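Local coordinates for McyG protein (Microcystis aeruginosa PCC 7806, PDB 4R0M), which probably activates a phenylpropanoid-type or phenylalanine-like substrate as its acyl-adenylate and passes it to a peptidyl carrier domain at the start of microcystin assembly, at residues Arg373-Asp376 with Gln377-Pro381; Tyr402-Asn405 with Glu406-Gln409; Ser549-Ile552 with Gln553-Asp556. All blocks are in the same frame, centred on the assembly; numbering follows the deposited sequence.

Contact 1 (Arg373-Asp376 with Gln377-Pro381)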
ATOM      1  N   ARG A 373     -15.852 -10.076 -10.674  1.00 46.25           N
ATOM      2  CA  ARG A 373     -17.258 -10.401 -10.422  1.00 46.78           C
ATOM      3  C   ARG A 373     -17.662 -10.235  -8.952  1.00 47.57           C
ATOM      4  O   ARG A 373     -16.818 -10.264  -8.051  1.00 46.80           O
ATOM      5  CB  ARG A 373     -17.593 -11.814 -10.920  1.00 47.02           C
ATOM      6  CG  ARG A 373     -16.995 -12.946 -10.098  1.00 47.34           C
ATOM      7  CD  ARG A 373     -17.398 -14.298 -10.657  1.00 47.64           C
ATOM      8  NE  ARG A 373     -17.131 -15.383  -9.715  1.00 48.56           N
ATOM      9  CZ  ARG A 373     -17.338 -16.673  -9.970  1.00 49.30           C
ATOM     10  NH1 ARG A 373     -17.812 -17.060 -11.149  1.00 49.80           N
ATOM     11  NH2 ARG A 373     -17.067 -17.581  -9.044  1.00 49.07           N
ATOM     12  N   ILE A 374     -18.965 -10.059  -8.735  1.00 48.27           N
ATOM     13  CA  ILE A 374     -19.547  -9.936  -7.401  1.00 48.45           C
ATOM     14  C   ILE A 374     -20.516 -11.097  -7.181  1.00 49.93           C
ATOM     15  O   ILE A 374     -21.529 -11.212  -7.878  1.00 50.48           O
ATOM     16  CB  ILE A 374     -20.277  -8.581  -7.228  1.00 47.81           C
ATOM     17  CG1 ILE A 374     -19.298  -7.398  -7.343  1.00 47.68           C
ATOM     18  CG2 ILE A 374     -21.063  -8.534  -5.923  1.00 47.21           C
ATOM     19  CD1 ILE A 374     -18.249  -7.297  -6.250  1.00 47.43           C
ATOM     20  N   VAL A 375     -20.192 -11.956  -6.215  1.00 51.05           N
ATOM     21  CA  VAL A 375     -20.980 -13.164  -5.950  1.00 52.16           C
ATOM     22  C   VAL A 375     -21.595 -13.191  -4.549  1.00 54.17           C
ATOM     23  O   VAL A 375     -21.191 -12.431  -3.664  1.00 54.00           O
ATOM     24  CB  VAL A 375     -20.151 -14.457  -6.161  1.00 51.38           C
ATOM     25  CG1 VAL A 375     -19.760 -14.615  -7.623  1.00 51.01           C
ATOM     26  CG2 VAL A 375     -18.923 -14.477  -5.260  1.00 51.07           C
ATOM     27  N   ASP A 376     -22.578 -14.071  -4.367  1.00 56.54           N
ATOM     28  CA  ASP A 376     -23.164 -14.335  -3.053  1.00 58.94           C
ATOM     29  C   ASP A 376     -22.362 -15.415  -2.319  1.00 60.85           C
ATOM     30  O   ASP A 376     -21.296 -15.826  -2.784  1.00 60.61           O
ATOM     31  CB  ASP A 376     -24.642 -14.738  -3.184  1.00 59.34           C
ATOM     32  CG  ASP A 376     -24.861 -15.935  -4.112  1.00 59.63           C
ATOM     33  OD1 ASP A 376     -23.906 -16.699  -4.376  1.00 60.30           O
ATOM     34  OD2 ASP A 376     -26.007 -16.116  -4.575  1.00 59.92           O
ATOM     35  N   GLN A 377     -22.891 -15.875  -1.186  1.00 63.60           N
ATOM     36  CA  GLN A 377     -22.254 -16.917  -0.372  1.00 64.35           C
ATOM     37  C   GLN A 377     -22.137 -18.254  -1.111  1.00 64.31           C
ATOM     38  O   GLN A 377     -21.289 -19.083  -0.777  1.00 63.12           O
ATOM     39  CB  GLN A 377     -23.025 -17.116   0.938  1.00 66.15           C
ATOM     40  CG  GLN A 377     -23.136 -15.873   1.815  1.00 67.77           C
ATOM     41  CD  GLN A 377     -21.944 -15.678   2.737  1.00 68.74           C
ATOM     42  OE1 GLN A 377     -20.791 -15.662   2.299  1.00 68.78           O
ATOM     43  NE2 GLN A 377     -22.221 -15.517   4.027  1.00 68.85           N
ATOM     44  N   GLU A 378     -22.989 -18.443  -2.117  1.00 65.74           N
ATOM     45  CA  GLU A 378     -23.075 -19.689  -2.882  1.00 67.38           C
ATOM     46  C   GLU A 378     -22.130 -19.724  -4.088  1.00 67.30           C
ATOM     47  O   GLU A 378     -22.097 -20.715  -4.825  1.00 66.99           O
ATOM     48  CB  GLU A 378     -24.517 -19.905  -3.361  1.00 69.74           C
ATOM     49  CG  GLU A 378     -25.540 -20.139  -2.257  1.00 71.34           C
ATOM     50  CD  GLU A 378     -25.634 -21.594  -1.831  1.00 73.43           C
ATOM     51  OE1 GLU A 378     -25.547 -22.488  -2.704  1.00 73.75           O
ATOM     52  OE2 GLU A 378     -25.811 -21.846  -0.620  1.00 74.40           O
ATOM     53  N   ASN A 379     -21.364 -18.646  -4.276  1.00 66.53           N
ATOM     54  CA  ASN A 379     -20.516 -18.451  -5.464  1.00 65.94           C
ATOM     55  C   ASN A 379     -21.310 -18.284  -6.762  1.00 65.64           C
ATOM     56  O   ASN A 379     -20.856 -18.681  -7.840  1.00 65.88           O
ATOM     57  CB  ASN A 379     -19.458 -19.558  -5.604  1.00 66.03           C
ATOM     58  CG  ASN A 379     -18.199 -19.277  -4.803  1.00 65.92           C
ATOM     59  OD1 ASN A 379     -18.089 -18.258  -4.117  1.00 66.55           O
ATOM     60  ND2 ASN A 379     -17.237 -20.186  -4.890  1.00 65.71           N
ATOM     61  N   ASN A 380     -22.498 -17.695  -6.645  1.00 64.99           N
ATOM     62  CA  ASN A 380     -23.319 -17.355  -7.801  1.00 65.24           C
ATOM     63  C   ASN A 380     -23.305 -15.848  -8.042  1.00 65.31           C
ATOM     64  O   ASN A 380     -23.537 -15.074  -7.109  1.00 63.90           O
ATOM     65  CB  ASN A 380     -24.759 -17.848  -7.615  1.00 65.50           C
ATOM     66  CG  ASN A 380     -24.884 -19.356  -7.739  1.00 66.03           C
ATOM     67  OD1 ASN A 380     -24.429 -19.954  -8.716  1.00 65.54           O
ATOM     68  ND2 ASN A 380     -25.517 -19.979  -6.750  1.00 65.93           N
ATOM     69  N   PRO A 381     -23.018 -15.427  -9.291  1.00 65.45           N
ATOM     70  CA  PRO A 381     -22.989 -14.004  -9.638  1.00 65.30           C
ATOM     71  C   PRO A 381     -24.300 -13.299  -9.289  1.00 65.40           C
ATOM     72  O   PRO A 381     -25.383 -13.804  -9.599  1.00 65.69           O
ATOM     73  CB  PRO A 381     -22.765 -14.015 -11.154  1.00 65.19           C
ATOM     74  CG  PRO A 381     -22.053 -15.296 -11.414  1.00 65.05           C
ATOM     75  CD  PRO A 381     -22.639 -16.276 -10.438  1.00 65.21           C
TER
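Asp376 to Asn379 form a type I beta turn, closed by the Asn379 N bond to Asp376 O at 3.2 Å, after which the chain folds back and Val375 and Pro381 make a single beta bridge with their CA atoms 4.3 Å apart. The backbone N of Asp376 donates to Asn380 O at 3.1 Å. With Asn379 in the left-handed region (phi 66°), these bonds define a type I turn with a G1 beta bulge. What fixes the turn from inside is the Asp376 carboxylate. Its CG lies between the backbone N and the carbonyl carbon (chi1 56°), which holds OD1 over the bend. There OD1 accepts from Asn380 N at 2.9 Å, on its syn side but out of the carboxylate plane. A second bond to OD1, from Glu378 N at 3.0 Å, is weak. The Asp376 and Asn380 side chains run alongside each other in the same direction, their carboxylate and amide planes 76° apart. Next to them, Val375 CG1 rests 3.7 Å from Pro381 N, while its CG2 comes 4.0 Å from Asn379 OD1. That oxygen accepts hydrogen bonds from Arg389 NH2 and Gln391 NE2, tying the turn to strand 388-394. Arg373 adds a hydrogen bond to Gln391 and a cation-pi contact with Trp416. The bulged turn lies at the end of strand 370-375 of the antiparallel sheet, beside its neighbour 388-394.

Contact 2 (Tyr402-Asn405 with Glu406-Gln409)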
ATOM      1  N   TYR A 402       2.639 -18.924  -0.715  1.00 34.79           N
ATOM      2  CA  TYR A 402       3.802 -19.756  -0.424  1.00 35.77           C
ATOM      3  C   TYR A 402       3.536 -20.723   0.731  1.00 36.70           C
ATOM      4  O   TYR A 402       3.139 -20.302   1.820  1.00 37.05           O
ATOM      5  CB  TYR A 402       5.020 -18.878  -0.119  1.00 35.25           C
ATOM      6  CG  TYR A 402       6.297 -19.653   0.108  1.00 35.43           C
ATOM      7  CD1 TYR A 402       7.052 -20.117  -0.970  1.00 35.70           C
ATOM      8  CD2 TYR A 402       6.758 -19.917   1.398  1.00 35.26           C
ATOM      9  CE1 TYR A 402       8.224 -20.828  -0.768  1.00 35.91           C
ATOM     10  CE2 TYR A 402       7.928 -20.629   1.609  1.00 35.57           C
ATOM     11  CZ  TYR A 402       8.656 -21.081   0.522  1.00 35.79           C
ATOM     12  OH  TYR A 402       9.818 -21.787   0.716  1.00 36.27           O
ATOM     13  N   ASN A 403       3.763 -22.013   0.471  1.00 38.09           N
ATOM     14  CA  ASN A 403       3.641 -23.087   1.470  1.00 39.65           C
ATOM     15  C   ASN A 403       2.384 -23.010   2.344  1.00 40.51           C
ATOM     16  O   ASN A 403       2.466 -23.040   3.574  1.00 40.55           O
ATOM     17  CB  ASN A 403       4.904 -23.163   2.344  1.00 39.77           C
ATOM     18  CG  ASN A 403       6.089 -23.775   1.618  1.00 40.54           C
ATOM     19  OD1 ASN A 403       6.000 -24.140   0.443  1.00 41.56           O
ATOM     20  ND2 ASN A 403       7.209 -23.896   2.320  1.00 40.34           N
ATOM     21  N   ASN A 404       1.226 -22.909   1.698  1.00 41.97           N
ATOM     22  CA  ASN A 404      -0.038 -22.754   2.407  1.00 43.53           C
ATOM     23  C   ASN A 404      -1.215 -23.324   1.614  1.00 44.57           C
ATOM     24  O   ASN A 404      -2.056 -22.577   1.103  1.00 44.08           O
ATOM     25  CB  ASN A 404      -0.270 -21.274   2.743  1.00 43.83           C
ATOM     26  CG  ASN A 404      -1.048 -21.077   4.029  1.00 44.19           C
ATOM     27  OD1 ASN A 404      -1.854 -21.921   4.428  1.00 44.44           O
ATOM     28  ND2 ASN A 404      -0.810 -19.950   4.687  1.00 44.44           N
ATOM     29  N   ASN A 405      -1.262 -24.654   1.520  1.00 46.56           N
ATOM     30  CA  ASN A 405      -2.308 -25.366   0.776  1.00 48.45           C
ATOM     31  C   ASN A 405      -3.709 -25.143   1.348  1.00 49.17           C
ATOM     32  O   ASN A 405      -4.688 -25.046   0.600  1.00 49.15           O
ATOM     33  CB  ASN A 405      -2.005 -26.868   0.721  1.00 49.96           C
ATOM     34  CG  ASN A 405      -0.664 -27.177   0.074  1.00 52.13           C
ATOM     35  OD1 ASN A 405      -0.342 -26.669  -1.004  1.00 53.37           O
ATOM     36  ND2 ASN A 405       0.120 -28.026   0.726  1.00 52.14           N
ATOM     37  N   GLU A 406      -3.789 -25.064   2.675  1.00 49.90           N
ATOM     38  CA  GLU A 406      -5.043 -24.821   3.384  1.00 51.08           C
ATOM     39  C   GLU A 406      -5.686 -23.508   2.945  1.00 49.61           C
ATOM     40  O   GLU A 406      -6.898 -23.444   2.731  1.00 49.32           O
ATOM     41  CB  GLU A 406      -4.798 -24.803   4.894  1.00 53.44           C
ATOM     42  CG  GLU A 406      -6.048 -24.997   5.739  1.00 56.52           C
ATOM     43  CD  GLU A 406      -5.785 -24.787   7.218  1.00 58.46           C
ATOM     44  OE1 GLU A 406      -5.652 -25.793   7.947  1.00 59.47           O
ATOM     45  OE2 GLU A 406      -5.697 -23.617   7.650  1.00 59.28           O
ATOM     46  N   LEU A 407      -4.866 -22.467   2.814  1.00 47.97           N
ATOM     47  CA  LEU A 407      -5.339 -21.162   2.367  1.00 47.23           C
ATOM     48  C   LEU A 407      -5.656 -21.159   0.871  1.00 46.95           C
ATOM     49  O   LEU A 407      -6.661 -20.582   0.451  1.00 46.71           O
ATOM     50  CB  LEU A 407      -4.322 -20.069   2.714  1.00 46.34           C
ATOM     51  CG  LEU A 407      -4.612 -18.617   2.312  1.00 45.91           C
ATOM     52  CD1 LEU A 407      -5.929 -18.106   2.883  1.00 45.06           C
ATOM     53  CD2 LEU A 407      -3.457 -17.732   2.749  1.00 45.94           C
ATOM     54  N   ASN A 408      -4.803 -21.807   0.079  1.00 46.80           N
ATOM     55  CA  ASN A 408      -5.001 -21.909  -1.368  1.00 47.41           C
ATOM     56  C   ASN A 408      -6.319 -22.583  -1.751  1.00 48.74           C
ATOM     57  O   ASN A 408      -7.022 -22.117  -2.649  1.00 49.15           O
ATOM     58  CB  ASN A 408      -3.818 -22.623  -2.034  1.00 45.71           C
ATOM     59  CG  ASN A 408      -2.546 -21.792  -2.023  1.00 44.47           C
ATOM     60  OD1 ASN A 408      -2.577 -20.579  -1.810  1.00 42.78           O
ATOM     61  ND2 ASN A 408      -1.415 -22.447  -2.259  1.00 44.35           N
ATOM     62  N   GLN A 409      -6.656 -23.668  -1.054  1.00 50.35           N
ATOM     63  CA  GLN A 409      -7.907 -24.392  -1.295  1.00 51.89           C
ATOM     64  C   GLN A 409      -9.146 -23.582  -0.898  1.00 51.56           C
ATOM     65  O   GLN A 409     -10.227 -23.775  -1.459  1.00 51.49           O
ATOM     66  CB  GLN A 409      -7.893 -25.745  -0.578  1.00 53.96           C
ATOM     67  CG  GLN A 409      -7.039 -26.801  -1.269  1.00 56.71           C
ATOM     68  CD  GLN A 409      -7.025 -28.130  -0.534  1.00 58.97           C
ATOM     69  OE1 GLN A 409      -6.474 -28.244   0.564  1.00 59.92           O
ATOM     70  NE2 GLN A 409      -7.622 -29.150  -1.144  1.00 59.56           N
TER
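Asn404 meets Leu407 through a helix N-cap: its side-chain OD1 accepts from Leu407 N, at a long 3.5 Å and an N-H...O angle of 149°, a weak capping bond at the start of helix 405-411. The same amide lies across the base of the leucine side chain, OD1 and CG approaching Leu407 CB. Beyond that carbon, Leu407 has CG anti to its own nitrogen (chi1 179°), and its branched end brings CD2 to 4.0 Å from Asn404 ND2. The backbone carbonyl of Asn404 begins the regular helical bonding: Asn408 N donates to Asn404 O at 3.0 Å, and Leu407 N adds a weak bond to the same oxygen. One residue on, Gln409 N reaches Asn405 O at 2.9 Å, at an angle of 162°. The Gln409 chain then runs back over that acceptor, its CG 3.5 Å from Asn405 O. Farther out, Asn408 is held by Tyr401, whose backbone N donates to Asn408 OD1; the loop before the cap is thereby fastened to the first turn, and Leu407 also touches Tyr401. Tyr402, in the same loop, is hydrogen-bonded through its backbone to Gly191 and touches Leu123. Just before the cap, Asn403 CG sits 3.6 Å above one face of the Tyr402 ring, offset toward its rim.

Contact 3 (Ser549-Ile552 with Gln553-Asp556)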
ATOM      1  N   SER A 549      -8.341  -0.825  28.582  1.00 44.13           N
ATOM      2  CA  SER A 549      -9.214  -0.852  29.767  1.00 43.88           C
ATOM      3  C   SER A 549      -8.831   0.181  30.829  1.00 44.27           C
ATOM      4  O   SER A 549      -9.701   0.807  31.436  1.00 44.33           O
ATOM      5  CB  SER A 549      -9.249  -2.251  30.380  1.00 42.69           C
ATOM      6  OG  SER A 549      -9.878  -3.168  29.501  1.00 42.86           O
ATOM      7  N   SER A 550      -7.527   0.358  31.029  1.00 45.16           N
ATOM      8  CA  SER A 550      -6.994   1.335  31.977  1.00 47.32           C
ATOM      9  C   SER A 550      -7.322   2.764  31.549  1.00 48.17           C
ATOM     10  O   SER A 550      -7.812   3.564  32.354  1.00 47.68           O
ATOM     11  CB  SER A 550      -5.480   1.169  32.123  1.00 20.00           C
ATOM     12  OG  SER A 550      -4.944   2.139  33.005  1.00 20.00           O
ATOM     13  N   ARG A 551      -7.044   3.072  30.282  1.00 49.05           N
ATOM     14  CA  ARG A 551      -7.321   4.387  29.712  1.00 49.27           C
ATOM     15  C   ARG A 551      -8.824   4.668  29.680  1.00 49.08           C
ATOM     16  O   ARG A 551      -9.250   5.780  29.993  1.00 49.07           O
ATOM     17  CB  ARG A 551      -6.709   4.507  28.311  1.00 49.88           C
ATOM     18  CG  ARG A 551      -6.665   5.926  27.765  1.00 50.56           C
ATOM     19  CD  ARG A 551      -5.639   6.068  26.653  1.00 51.52           C
ATOM     20  NE  ARG A 551      -4.271   5.990  27.160  1.00 52.91           N
ATOM     21  CZ  ARG A 551      -3.178   6.122  26.414  1.00 53.51           C
ATOM     22  NH1 ARG A 551      -3.274   6.343  25.108  1.00 53.74           N
ATOM     23  NH2 ARG A 551      -1.982   6.035  26.978  1.00 53.66           N
ATOM     24  N   ILE A 552      -9.611   3.653  29.316  1.00 48.97           N
ATOM     25  CA  ILE A 552     -11.077   3.742  29.315  1.00 49.62           C
ATOM     26  C   ILE A 552     -11.607   4.156  30.691  1.00 50.93           C
ATOM     27  O   ILE A 552     -12.386   5.108  30.798  1.00 50.69           O
ATOM     28  CB  ILE A 552     -11.733   2.418  28.848  1.00 48.73           C
ATOM     29  CG1 ILE A 552     -11.533   2.233  27.337  1.00 48.13           C
ATOM     30  CG2 ILE A 552     -13.220   2.388  29.192  1.00 47.80           C
ATOM     31  CD1 ILE A 552     -11.755   0.820  26.838  1.00 48.25           C
ATOM     32  N   GLN A 553     -11.167   3.451  31.732  1.00 52.51           N
ATOM     33  CA  GLN A 553     -11.552   3.767  33.107  1.00 53.87           C
ATOM     34  C   GLN A 553     -11.100   5.173  33.497  1.00 54.48           C
ATOM     35  O   GLN A 553     -11.878   5.940  34.066  1.00 54.11           O
ATOM     36  CB  GLN A 553     -10.998   2.728  34.091  1.00 54.94           C
ATOM     37  CG  GLN A 553     -11.621   1.341  33.969  1.00 56.57           C
ATOM     38  CD  GLN A 553     -13.125   1.338  34.198  1.00 58.15           C
ATOM     39  OE1 GLN A 553     -13.610   1.774  35.244  1.00 59.35           O
ATOM     40  NE2 GLN A 553     -13.869   0.838  33.216  1.00 57.88           N
ATOM     41  N   GLU A 554      -9.851   5.500  33.163  1.00 55.16           N
ATOM     42  CA  GLU A 554      -9.255   6.806  33.452  1.00 56.35           C
ATOM     43  C   GLU A 554     -10.051   7.959  32.833  1.00 57.48           C
ATOM     44  O   GLU A 554     -10.260   8.992  33.479  1.00 58.07           O
ATOM     45  CB  GLU A 554      -7.802   6.840  32.967  1.00 56.79           C
ATOM     46  CG  GLU A 554      -7.019   8.080  33.377  1.00 58.30           C
ATOM     47  CD  GLU A 554      -5.707   8.231  32.623  1.00 59.43           C
ATOM     48  OE1 GLU A 554      -5.576   7.670  31.513  1.00 60.40           O
ATOM     49  OE2 GLU A 554      -4.804   8.925  33.139  1.00 60.21           O
ATOM     50  N   ILE A 555     -10.485   7.776  31.586  1.00 57.65           N
ATOM     51  CA  ILE A 555     -11.313   8.764  30.892  1.00 58.72           C
ATOM     52  C   ILE A 555     -12.695   8.839  31.543  1.00 60.01           C
ATOM     53  O   ILE A 555     -13.212   9.931  31.788  1.00 60.69           O
ATOM     54  CB  ILE A 555     -11.432   8.455  29.379  1.00 58.25           C
ATOM     55  CG1 ILE A 555     -10.071   8.620  28.697  1.00 57.66           C
ATOM     56  CG2 ILE A 555     -12.446   9.376  28.706  1.00 58.34           C
ATOM     57  CD1 ILE A 555      -9.924   7.816  27.426  1.00 56.52           C
ATOM     58  N   ASP A 556     -13.272   7.673  31.836  1.00 60.98           N
ATOM     59  CA  ASP A 556     -14.567   7.586  32.508  1.00 61.56           C
ATOM     60  C   ASP A 556     -14.532   8.226  33.899  1.00 62.61           C
ATOM     61  O   ASP A 556     -15.515   8.825  34.336  1.00 62.16           O
ATOM     62  CB  ASP A 556     -15.026   6.131  32.603  1.00 60.67           C
ATOM     63  CG  ASP A 556     -16.526   6.003  32.788  1.00 61.40           C
ATOM     64  OD1 ASP A 556     -17.282   6.675  32.055  1.00 61.30           O
ATOM     65  OD2 ASP A 556     -16.951   5.219  33.663  1.00 61.99           O
TER
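Arg551 overlaps Ile555 one turn along the helix, its CG lying 3.8 Å from Ile555 CD1 while the two chains cross at a slant. The arginine CG, anti to the backbone nitrogen (chi1 -167°), stands beside the carbonyl carbon, on the side where Ile555 CD1 arrives. Ile555 brings its CD1 over the arginine's own carbonyl, 3.3 Å from Arg551 O, and the same oxygen accepts from Ile555 N at 2.8 Å. This i to i+4 pattern defines the alpha-helix 549-558 and also pairs Gln553 N with Ser549 O, Glu554 N with Ser550 O and Asp556 N with Ile552 O, with N-H...O angles between 159° and 165°. On the outer side, Gln553 CG folds back to 3.2 Å from Ser549 O. The extended Glu554 brings OE1 to 4.1 Å from Arg551 CA, yet leaves it 4.8 Å from Arg551 NE, no ion contact. The guanidinium is instead engaged beyond the helix, NH1 forming a salt bridge with Glu522 and a hydrogen bond to the carbonyl of Pro520. Strand 517-520 receives the apolar side, Ile552 touching Tyr517 and Ile519, and Ile555 touching Pro520.

Overall arrangement
All three contacts are local and occupy separate places in the fold. Contact 1 is partly buried and contacts 2 and 3 are at the surface. Contacts 1 and 2 are the closer pair, yet do not touch (nearest atoms about 9 Å apart), while contact 3 lies about 30 Å from either by nearest atoms. None shares a helix or strand: contact 1 lies at the end of strand 370-375, contact 2 starts helix 405-411, contact 3 runs within helix 549-558. Their chemistry follows: a carboxylate gathers backbone N-H groups in the turn, an amide weakly caps a helix, and in contact 3 regular backbone bonding is joined by apolar packing on strand 517-520 and an arginine salt-bridged outside the contact.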